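Local structure of beta-1,4-galactanase (1HJS) at residues 6-11 and 45-50; 75-80 and 127-132; 268-273 and 321-326. The protein hydrolyses the beta-1,4-galactosidic linkages of type I arabinogalactans as a family 53 glycoside hydrolase. All blocks are in the same frame, centred on the assembly; numbering follows the deposited sequence.

Contact 1 of 3, residues 6-11 and 45-50; sequences GVDWSS and RQRVWV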
loop_
_atom_site.group_PDB
_atom_site.type_symbol
_atom_site.label_atom_id
_atom_site.label_comp_id
_atom_site.label_asym_id
_atom_site.label_seq_id
_atom_site.Cartn_x
_atom_site.Cartn_y
_atom_site.Cartn_z
ATOM N N GLY A 6 9.468 1.035 -3.892
ATOM C CA GLY A 6 8.779 -0.214 -4.140
ATOM C C GLY A 6 7.565 -0.267 -5.034
ATOM O O GLY A 6 7.159 0.716 -5.658
ATOM N N VAL A 7 7.003 -1.468 -5.098
ATOM C CA VAL A 7 5.807 -1.733 -5.872
ATOM C C VAL A 7 5.010 -2.753 -5.080
ATOM O O VAL A 7 5.564 -3.481 -4.245
ATOM C CB VAL A 7 6.126 -2.356 -7.264
ATOM C CG1 VAL A 7 7.075 -1.462 -8.039
ATOM C CG2 VAL A 7 6.718 -3.763 -7.093
ATOM N N ASP A 8 3.708 -2.783 -5.315
ATOM C CA ASP A 8 2.858 -3.770 -4.682
ATOM C C ASP A 8 2.792 -4.854 -5.765
ATOM O O ASP A 8 2.312 -4.598 -6.869
ATOM C CB ASP A 8 1.468 -3.190 -4.416
ATOM C CG ASP A 8 0.564 -4.161 -3.681
ATOM O OD1 ASP A 8 0.442 -5.319 -4.126
ATOM O OD2 ASP A 8 -0.037 -3.760 -2.663
ATOM N N TRP A 9 3.292 -6.050 -5.461
ATOM C CA TRP A 9 3.308 -7.125 -6.450
ATOM C C TRP A 9 2.423 -8.303 -6.047
ATOM O O TRP A 9 2.608 -9.423 -6.527
ATOM C CB TRP A 9 4.753 -7.595 -6.658
ATOM C CG TRP A 9 5.283 -8.496 -5.565
ATOM C CD1 TRP A 9 5.027 -8.406 -4.222
ATOM C CD2 TRP A 9 6.163 -9.615 -5.730
ATOM N NE1 TRP A 9 5.691 -9.403 -3.545
ATOM C CE2 TRP A 9 6.396 -10.158 -4.446
ATOM C CE3 TRP A 9 6.779 -10.212 -6.842
ATOM C CZ2 TRP A 9 7.222 -11.273 -4.241
ATOM C CZ3 TRP A 9 7.601 -11.325 -6.636
ATOM C CH2 TRP A 9 7.812 -11.840 -5.345
ATOM N N SER A 10 1.448 -8.035 -5.185
ATOM C CA SER A 10 0.542 -9.063 -4.671
ATOM C C SER A 10 0.025 -10.098 -5.665
ATOM O O SER A 10 -0.009 -11.289 -5.359
ATOM C CB SER A 10 -0.655 -8.404 -3.980
ATOM O OG SER A 10 -0.234 -7.493 -2.978
ATOM N N SER A 11 -0.377 -9.646 -6.847
ATOM C CA SER A 11 -0.927 -10.536 -7.871
ATOM C C SER A 11 0.075 -11.457 -8.566
ATOM O O SER A 11 -0.321 -12.246 -9.425
ATOM C CB SER A 11 -1.607 -9.705 -8.951
ATOM O OG SER A 11 -0.627 -8.993 -9.689
ATOM N N ARG A 45 5.307 -4.523 -1.612
ATOM C CA ARG A 45 4.122 -4.426 -0.774
ATOM C C ARG A 45 3.209 -5.599 -1.127
ATOM O O ARG A 45 3.097 -5.975 -2.300
ATOM C CB ARG A 45 3.428 -3.093 -1.062
ATOM C CG ARG A 45 2.183 -2.779 -0.235
ATOM C CD ARG A 45 1.709 -1.393 -0.654
ATOM N NE ARG A 45 0.565 -0.858 0.080
ATOM C CZ ARG A 45 -0.679 -0.838 -0.391
ATOM N NH1 ARG A 45 -0.952 -1.346 -1.589
ATOM N NH2 ARG A 45 -1.639 -0.236 0.303
ATOM N N GLN A 46 2.557 -6.171 -0.119
ATOM C CA GLN A 46 1.671 -7.313 -0.323
ATOM C C GLN A 46 0.402 -7.195 0.521
ATOM O O GLN A 46 0.469 -6.941 1.728
ATOM C CB GLN A 46 2.406 -8.609 0.049
ATOM C CG GLN A 46 3.721 -8.802 -0.692
ATOM C CD GLN A 46 4.462 -10.060 -0.274
ATOM O OE1 GLN A 46 5.579 -10.305 -0.724
ATOM N NE2 GLN A 46 3.842 -10.862 0.590
ATOM N N ARG A 47 -0.755 -7.376 -0.109
ATOM C CA ARG A 47 -2.012 -7.297 0.623
ATOM C C ARG A 47 -2.309 -8.637 1.277
ATOM O O ARG A 47 -2.140 -9.693 0.665
ATOM C CB ARG A 47 -3.171 -6.903 -0.306
ATOM C CG ARG A 47 -3.294 -7.736 -1.575
ATOM C CD ARG A 47 -4.530 -7.335 -2.385
ATOM N NE ARG A 47 -4.516 -7.917 -3.727
ATOM C CZ ARG A 47 -3.843 -7.413 -4.758
ATOM N NH1 ARG A 47 -3.132 -6.302 -4.616
ATOM N NH2 ARG A 47 -3.856 -8.037 -5.931
ATOM N N VAL A 48 -2.750 -8.587 2.529
ATOM C CA VAL A 48 -3.072 -9.799 3.265
ATOM C C VAL A 48 -4.546 -9.812 3.639
ATOM O O VAL A 48 -5.041 -8.885 4.275
ATOM C CB VAL A 48 -2.242 -9.903 4.564
ATOM C CG1 VAL A 48 -2.624 -11.170 5.327
ATOM C CG2 VAL A 48 -0.758 -9.900 4.235
ATOM N N TRP A 49 -5.246 -10.863 3.227
ATOM C CA TRP A 49 -6.655 -11.015 3.553
ATOM C C TRP A 49 -6.753 -12.134 4.586
ATOM O O TRP A 49 -5.917 -13.039 4.616
ATOM C CB TRP A 49 -7.468 -11.336 2.293
ATOM C CG TRP A 49 -7.521 -10.176 1.320
ATOM C CD1 TRP A 49 -7.047 -8.905 1.526
ATOM C CD2 TRP A 49 -8.095 -10.179 0.006
ATOM N NE1 TRP A 49 -7.294 -8.119 0.420
ATOM C CE2 TRP A 49 -7.935 -8.875 -0.525
ATOM C CE3 TRP A 49 -8.730 -11.154 -0.774
ATOM C CZ2 TRP A 49 -8.389 -8.524 -1.805
ATOM C CZ3 TRP A 49 -9.182 -10.803 -2.051
ATOM C CH2 TRP A 49 -9.008 -9.499 -2.549
ATOM N N VAL A 50 -7.773 -12.066 5.435
ATOM C CA VAL A 50 -7.943 -13.039 6.507
ATOM C C VAL A 50 -8.264 -14.465 6.067
ATOM O O VAL A 50 -7.454 -15.375 6.280
ATOM C CB VAL A 50 -9.011 -12.545 7.504
ATOM C CG1 VAL A 50 -9.170 -13.541 8.642
ATOM C CG2 VAL A 50 -8.608 -11.175 8.036
HETATM O O HOH W 1 -2.609 -4.361 -2.498
#
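S10 lays its CB over one face of the R47 guanidinium, 3.3 Å from NH1. S10 OG accepts from R47 N at 2.9 Å. The same hydroxyl donates to D8 OD1, on the syn side of the carboxylate. OD1 also accepts from S10 N, which closes an Asx turn just past strand 4-8. The other oxygen, D8 OD2, forms a salt bridge with R45 NH1 at 2.8 Å. As a hydrogen bond it is weak (126° at the hydrogen). The carboxylate and guanidinium planes stand 70° apart. These are the first two strands of a TIM barrel, paired in parallel. As bridge partners in the sheet, D8 and R45 share a face. R45 N donates to V7 O, and W9 N to R45 O. R45 NH2 also bridges to E245, the probable nucleophile, and to D79. A water accepts from R47 NH1 and donates to D8 OD2; R47 NH2 bridges to E297. W9 lies side by side with Q46, the two pointing the same way. W9 NE1 bonds Q46 OE1 at 3.0 Å, nearly straight at the hydrogen (166°) and in the ring plane. It reaches OE1 from the side of its C=O, tilted from the carbonyl plane. Q46 NE2 is held by N62.

Contact 2 of 3, residues 75-80 and 127-132; sequences GVYIDF and PTIVSI
The Y77 ring carries I129 CG2 over one face, 4.0 Å from the ring centroid and 18° off the normal, a CH-pi contact. At its edge, in the ring plane, lies S131 OG. The two residues face each other across the third and fourth strands of the eight-stranded parallel TIM barrel. Outside the pair, F294 meets the Y77 ring edge-to-face. The F80 ring has I78 CG2 of its own strand over the centre of one face. S131 O lies at its edge, near the ring plane. V130 CG1 reaches this ring obliquely, 3.6 Å from F80 CE2. F80 CG sits beside its backbone N (chi1 -75°), and this turns the ring back toward I78 and V130.

The strand directions differ by 7°. Y77, D79, I129 and S131 point to one face of the sheet, the face turned into the barrel. I78, F80, V130 and I132 point to the other, where helix 150-165 covers V130 and I132. Four backbone bonds join the strands: T128 N to V76 O, I78 N to I129 O, S131 N to I78 O and F80 N to S131 O. Near the start of the pair, P127 CB packs on I78 CG1 at 3.9 Å.

The polar end of the pair lies close to the active site. D79 OD2 makes a salt bridge to R45, and Y77 OH is hydrogen-bonded to R45 NE. S131 OG is bonded to the backbone oxygen of G133 and comes within 2.8 Å of D79 OD1. One water links the two hydroxyls, 2.6 Å from Y77 OH and 2.9 Å from S131 OG.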
loop_
_atom_site.group_PDB
_atom_site.type_symbol
_atom_site.label_atom_id
_atom_site.label_comp_id
_atom_site.label_asym_id
_atom_site.label_seq_id
_atom_site.Cartn_x
_atom_site.Cartn_y
_atom_site.Cartn_z
ATOM N N GLY A 75 12.896 -6.067 0.608
ATOM C CA GLY A 75 12.227 -5.974 1.894
ATOM C C GLY A 75 10.746 -6.208 1.654
ATOM O O GLY A 75 10.277 -6.100 0.521
ATOM N N VAL A 76 10.001 -6.527 2.706
ATOM C CA VAL A 76 8.574 -6.785 2.561
ATOM C C VAL A 76 7.708 -5.855 3.409
ATOM O O VAL A 76 7.971 -5.635 4.590
ATOM C CB VAL A 76 8.247 -8.253 2.915
ATOM C CG1 VAL A 76 6.744 -8.509 2.794
ATOM C CG2 VAL A 76 9.018 -9.184 1.987
ATOM N N TYR A 77 6.670 -5.320 2.775
ATOM C CA TYR A 77 5.715 -4.414 3.402
ATOM C C TYR A 77 4.386 -5.169 3.405
ATOM O O TYR A 77 3.781 -5.392 2.357
ATOM C CB TYR A 77 5.661 -3.122 2.563
ATOM C CG TYR A 77 4.500 -2.148 2.750
ATOM C CD1 TYR A 77 3.423 -2.418 3.597
ATOM C CD2 TYR A 77 4.459 -0.973 1.997
ATOM C CE1 TYR A 77 2.321 -1.535 3.676
ATOM C CE2 TYR A 77 3.378 -0.097 2.065
ATOM C CZ TYR A 77 2.313 -0.383 2.897
ATOM O OH TYR A 77 1.228 0.460 2.891
ATOM N N ILE A 78 3.958 -5.592 4.588
ATOM C CA ILE A 78 2.707 -6.325 4.741
ATOM C C ILE A 78 1.547 -5.357 4.960
ATOM O O ILE A 78 1.571 -4.535 5.871
ATOM C CB ILE A 78 2.776 -7.304 5.941
ATOM C CG1 ILE A 78 3.737 -8.452 5.620
ATOM C CG2 ILE A 78 1.381 -7.830 6.277
ATOM C CD1 ILE A 78 3.269 -9.368 4.494
ATOM N N ASP A 79 0.531 -5.468 4.114
ATOM C CA ASP A 79 -0.644 -4.611 4.197
ATOM C C ASP A 79 -1.857 -5.423 4.634
ATOM O O ASP A 79 -2.495 -6.084 3.821
ATOM C CB ASP A 79 -0.892 -3.959 2.829
ATOM C CG ASP A 79 -2.197 -3.174 2.766
ATOM O OD1 ASP A 79 -2.784 -2.868 3.822
ATOM O OD2 ASP A 79 -2.624 -2.849 1.637
ATOM N N PHE A 80 -2.155 -5.392 5.932
ATOM C CA PHE A 80 -3.307 -6.114 6.461
ATOM C C PHE A 80 -4.581 -5.370 6.102
ATOM O O PHE A 80 -4.747 -4.213 6.490
ATOM C CB PHE A 80 -3.249 -6.210 7.993
ATOM C CG PHE A 80 -2.257 -7.206 8.513
ATOM C CD1 PHE A 80 -2.380 -8.557 8.207
ATOM C CD2 PHE A 80 -1.217 -6.795 9.345
ATOM C CE1 PHE A 80 -1.482 -9.492 8.726
ATOM C CE2 PHE A 80 -0.308 -7.726 9.873
ATOM C CZ PHE A 80 -0.445 -9.073 9.562
ATOM N N PRO A 127 8.900 -8.324 8.016
ATOM C CA PRO A 127 8.587 -7.166 7.173
ATOM C C PRO A 127 9.181 -5.873 7.710
ATOM O O PRO A 127 9.303 -5.686 8.922
ATOM C CB PRO A 127 7.051 -7.153 7.142
ATOM C CG PRO A 127 6.651 -7.897 8.373
ATOM C CD PRO A 127 7.678 -8.996 8.490
ATOM N N THR A 128 9.575 -4.984 6.807
ATOM C CA THR A 128 10.139 -3.708 7.222
ATOM C C THR A 128 8.998 -2.758 7.567
ATOM O O THR A 128 9.167 -1.829 8.350
ATOM C CB THR A 128 11.005 -3.091 6.105
ATOM O OG1 THR A 128 10.280 -3.117 4.869
ATOM C CG2 THR A 128 12.296 -3.875 5.943
ATOM N N ILE A 129 7.833 -3.021 6.982
ATOM C CA ILE A 129 6.646 -2.199 7.204
ATOM C C ILE A 129 5.392 -3.059 7.313
ATOM O O ILE A 129 5.238 -4.051 6.599
ATOM C CB ILE A 129 6.410 -1.210 6.028
ATOM C CG1 ILE A 129 7.624 -0.302 5.847
ATOM C CG2 ILE A 129 5.149 -0.377 6.288
ATOM C CD1 ILE A 129 7.510 0.623 4.637
ATOM N N VAL A 130 4.497 -2.671 8.214
ATOM C CA VAL A 130 3.227 -3.362 8.377
ATOM C C VAL A 130 2.155 -2.297 8.548
ATOM O O VAL A 130 2.254 -1.462 9.442
ATOM C CB VAL A 130 3.195 -4.266 9.634
ATOM C CG1 VAL A 130 1.791 -4.832 9.830
ATOM C CG2 VAL A 130 4.203 -5.399 9.494
ATOM N N SER A 131 1.147 -2.295 7.681
ATOM C CA SER A 131 0.078 -1.324 7.837
ATOM C C SER A 131 -1.068 -2.037 8.530
ATOM O O SER A 131 -1.432 -3.154 8.159
ATOM C CB SER A 131 -0.392 -0.764 6.482
ATOM O OG SER A 131 -1.103 -1.722 5.717
ATOM N N ILE A 132 -1.609 -1.410 9.567
ATOM C CA ILE A 132 -2.736 -1.988 10.279
ATOM C C ILE A 132 -4.003 -1.435 9.630
ATOM O O ILE A 132 -4.628 -0.494 10.126
ATOM C CB ILE A 132 -2.679 -1.652 11.794
ATOM C CG1 ILE A 132 -2.401 -0.163 12.006
ATOM C CG2 ILE A 132 -1.581 -2.480 12.455
ATOM C CD1 ILE A 132 -2.303 0.240 13.470
HETATM O O HOH W 2 -1.277 -0.132 3.354
#

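Contact 3 of 3, residues 268-273 and 321-326; sequences FSPEGQ and QALSSL
S325 OG donates to Q273 OE1 at 2.7 Å, the one hydrogen bond between the segments. The hydroxyl meets the amide oxygen almost head-on (160° at the oxygen). S325 OG lies between its backbone N and carbonyl carbon (chi1 54°), a rotation that carries it across to the glutamine. The Q273 chain is extended beyond CG and brings its amide to the serine. The amide nitrogen is held from outside: Q273 NE2 donates to the backbone oxygens of W248 and T314. Both polar atoms of the amide are thus bonded, which should fix its rotation. An alanine in place of Q273 would probably leave the S325 hydroxyl and the W248 and T314 carbonyls without these partners.

The packing is modest. P270 CB points toward 321-326. P270 CG meets L323 CD1 at 4.1 Å, the two side chains crossing at a slant. P270 CB lies 3.7 Å from S324 OG. S325 CB rests on the backbone of the helix's first turn, 3.3 Å from P270 O. M315, from the loop before 321-326, touches both Q273 and S325.

A capping interaction sets the helix start. S269 is the N-cap of helix 270-285, and S269 OG accepts from G272 N at 3.1 Å with 157° at the hydrogen. P270 occupies the first turn of this helix.

The contact sets this helix start against the short 3-10 turn 324-326 near the end of the chain, away from the catalytic residues. Light packing of P270 against L323 and S324 accompanies the bond. The buried amide is satisfied by S325 OG at its oxygen and by two backbone oxygens at its nitrogen, so the polar part of the contact is directional.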
loop_
_atom_site.group_PDB
_atom_site.type_symbol
_atom_site.label_atom_id
_atom_site.label_comp_id
_atom_site.label_asym_id
_atom_site.label_seq_id
_atom_site.Cartn_x
_atom_site.Cartn_y
_atom_site.Cartn_z
ATOM N N PHE A 268 0.565 9.920 -21.736
ATOM C CA PHE A 268 0.212 8.570 -21.318
ATOM C C PHE A 268 1.126 7.661 -22.124
ATOM O O PHE A 268 0.829 7.324 -23.275
ATOM C CB PHE A 268 -1.252 8.261 -21.638
ATOM C CG PHE A 268 -2.225 9.149 -20.924
ATOM C CD1 PHE A 268 -2.020 9.497 -19.592
ATOM C CD2 PHE A 268 -3.358 9.626 -21.575
ATOM C CE1 PHE A 268 -2.930 10.308 -18.916
ATOM C CE2 PHE A 268 -4.277 10.440 -20.907
ATOM C CZ PHE A 268 -4.062 10.782 -19.576
ATOM N N SER A 269 2.249 7.292 -21.515
ATOM C CA SER A 269 3.245 6.446 -22.154
ATOM C C SER A 269 4.257 6.045 -21.089
ATOM O O SER A 269 4.236 6.575 -19.983
ATOM C CB SER A 269 3.969 7.236 -23.238
ATOM O OG SER A 269 4.677 8.322 -22.661
ATOM N N PRO A 270 5.155 5.104 -21.410
ATOM C CA PRO A 270 6.154 4.695 -20.416
ATOM C C PRO A 270 6.989 5.898 -19.987
ATOM O O PRO A 270 7.337 6.041 -18.815
ATOM C CB PRO A 270 6.974 3.649 -21.165
ATOM C CG PRO A 270 5.940 3.007 -22.049
ATOM C CD PRO A 270 5.188 4.212 -22.583
ATOM N N GLU A 271 7.309 6.763 -20.947
ATOM C CA GLU A 271 8.095 7.959 -20.662
ATOM C C GLU A 271 7.325 8.827 -19.668
ATOM O O GLU A 271 7.899 9.382 -18.726
ATOM C CB GLU A 271 8.346 8.754 -21.949
ATOM C CG GLU A 271 9.271 8.085 -22.969
ATOM C CD GLU A 271 8.708 6.802 -23.569
ATOM O OE1 GLU A 271 7.492 6.743 -23.846
ATOM O OE2 GLU A 271 9.494 5.854 -23.784
ATOM N N GLY A 272 6.019 8.943 -19.895
ATOM C CA GLY A 272 5.173 9.726 -19.012
ATOM C C GLY A 272 5.145 9.126 -17.616
ATOM O O GLY A 272 5.154 9.858 -16.623
ATOM N N GLN A 273 5.103 7.796 -17.535
ATOM C CA GLN A 273 5.097 7.125 -16.237
ATOM C C GLN A 273 6.346 7.465 -15.441
ATOM O O GLN A 273 6.270 7.730 -14.242
ATOM C CB GLN A 273 5.048 5.603 -16.391
ATOM C CG GLN A 273 3.756 5.031 -16.903
ATOM C CD GLN A 273 3.754 3.514 -16.822
ATOM O OE1 GLN A 273 4.739 2.866 -17.183
ATOM N NE2 GLN A 273 2.653 2.943 -16.351
ATOM N N GLN A 321 6.566 -8.502 -20.542
ATOM C CA GLN A 321 7.898 -7.912 -20.567
ATOM C C GLN A 321 7.926 -6.531 -19.918
ATOM O O GLN A 321 7.114 -5.664 -20.233
ATOM C CB GLN A 321 8.407 -7.813 -22.005
ATOM C CG GLN A 321 9.806 -7.231 -22.116
ATOM C CD GLN A 321 10.340 -7.263 -23.536
ATOM O OE1 GLN A 321 9.605 -7.554 -24.481
ATOM N NE2 GLN A 321 11.624 -6.955 -23.694
ATOM N N ALA A 322 8.874 -6.332 -19.012
ATOM C CA ALA A 322 9.002 -5.055 -18.326
ATOM C C ALA A 322 9.216 -3.932 -19.333
ATOM O O ALA A 322 10.008 -4.064 -20.268
ATOM C CB ALA A 322 10.164 -5.106 -17.343
ATOM N N LEU A 323 8.500 -2.828 -19.141
ATOM C CA LEU A 323 8.638 -1.681 -20.024
ATOM C C LEU A 323 9.823 -0.844 -19.555
ATOM O O LEU A 323 10.338 -1.037 -18.451
ATOM C CB LEU A 323 7.358 -0.840 -20.011
ATOM C CG LEU A 323 6.090 -1.567 -20.470
ATOM C CD1 LEU A 323 4.909 -0.616 -20.432
ATOM C CD2 LEU A 323 6.297 -2.112 -21.886
ATOM N N SER A 324 10.249 0.090 -20.395
ATOM C CA SER A 324 11.382 0.953 -20.080
ATOM C C SER A 324 11.173 1.793 -18.820
ATOM O O SER A 324 12.138 2.214 -18.181
ATOM C CB SER A 324 11.662 1.884 -21.261
ATOM O OG SER A 324 10.535 2.702 -21.522
ATOM N N SER A 325 9.920 2.040 -18.465
ATOM C CA SER A 325 9.620 2.852 -17.290
ATOM C C SER A 325 9.996 2.201 -15.956
ATOM O O SER A 325 10.190 2.893 -14.961
ATOM C CB SER A 325 8.133 3.206 -17.279
ATOM O OG SER A 325 7.349 2.030 -17.385
ATOM N N LEU A 326 10.113 0.878 -15.936
ATOM C CA LEU A 326 10.432 0.169 -14.698
ATOM C C LEU A 326 11.782 0.573 -14.100
ATOM O O LEU A 326 11.987 0.467 -12.890
ATOM C CB LEU A 326 10.397 -1.350 -14.938
ATOM C CG LEU A 326 10.220 -2.234 -13.694
ATOM C CD1 LEU A 326 8.886 -1.933 -13.014
ATOM C CD2 LEU A 326 10.307 -3.693 -14.089
#

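Contacts 1 and 2 belong to one sheet, with centres about 9 Å apart. Strands 43-48 and 75-80 are neighbours, so the four strands 4-8, 43-48, 75-80 and 129-132 follow one another round the barrel. Q46 O and V48 N probably bond to D79 N and D79 O, respectively, and V48 packs on I78 and F80. Contact 3 lies at the rim of the molecule, about 21 Å from contact 1 and about 26 Å from contact 2 between centres. The contacts come in series along the chain. Contacts 1 and 2 are strand pairs beside the catalytic centre; contact 3 joins the start of helix 270-285, an outer helix of the barrel, to the chain beyond its last strand, 290-296.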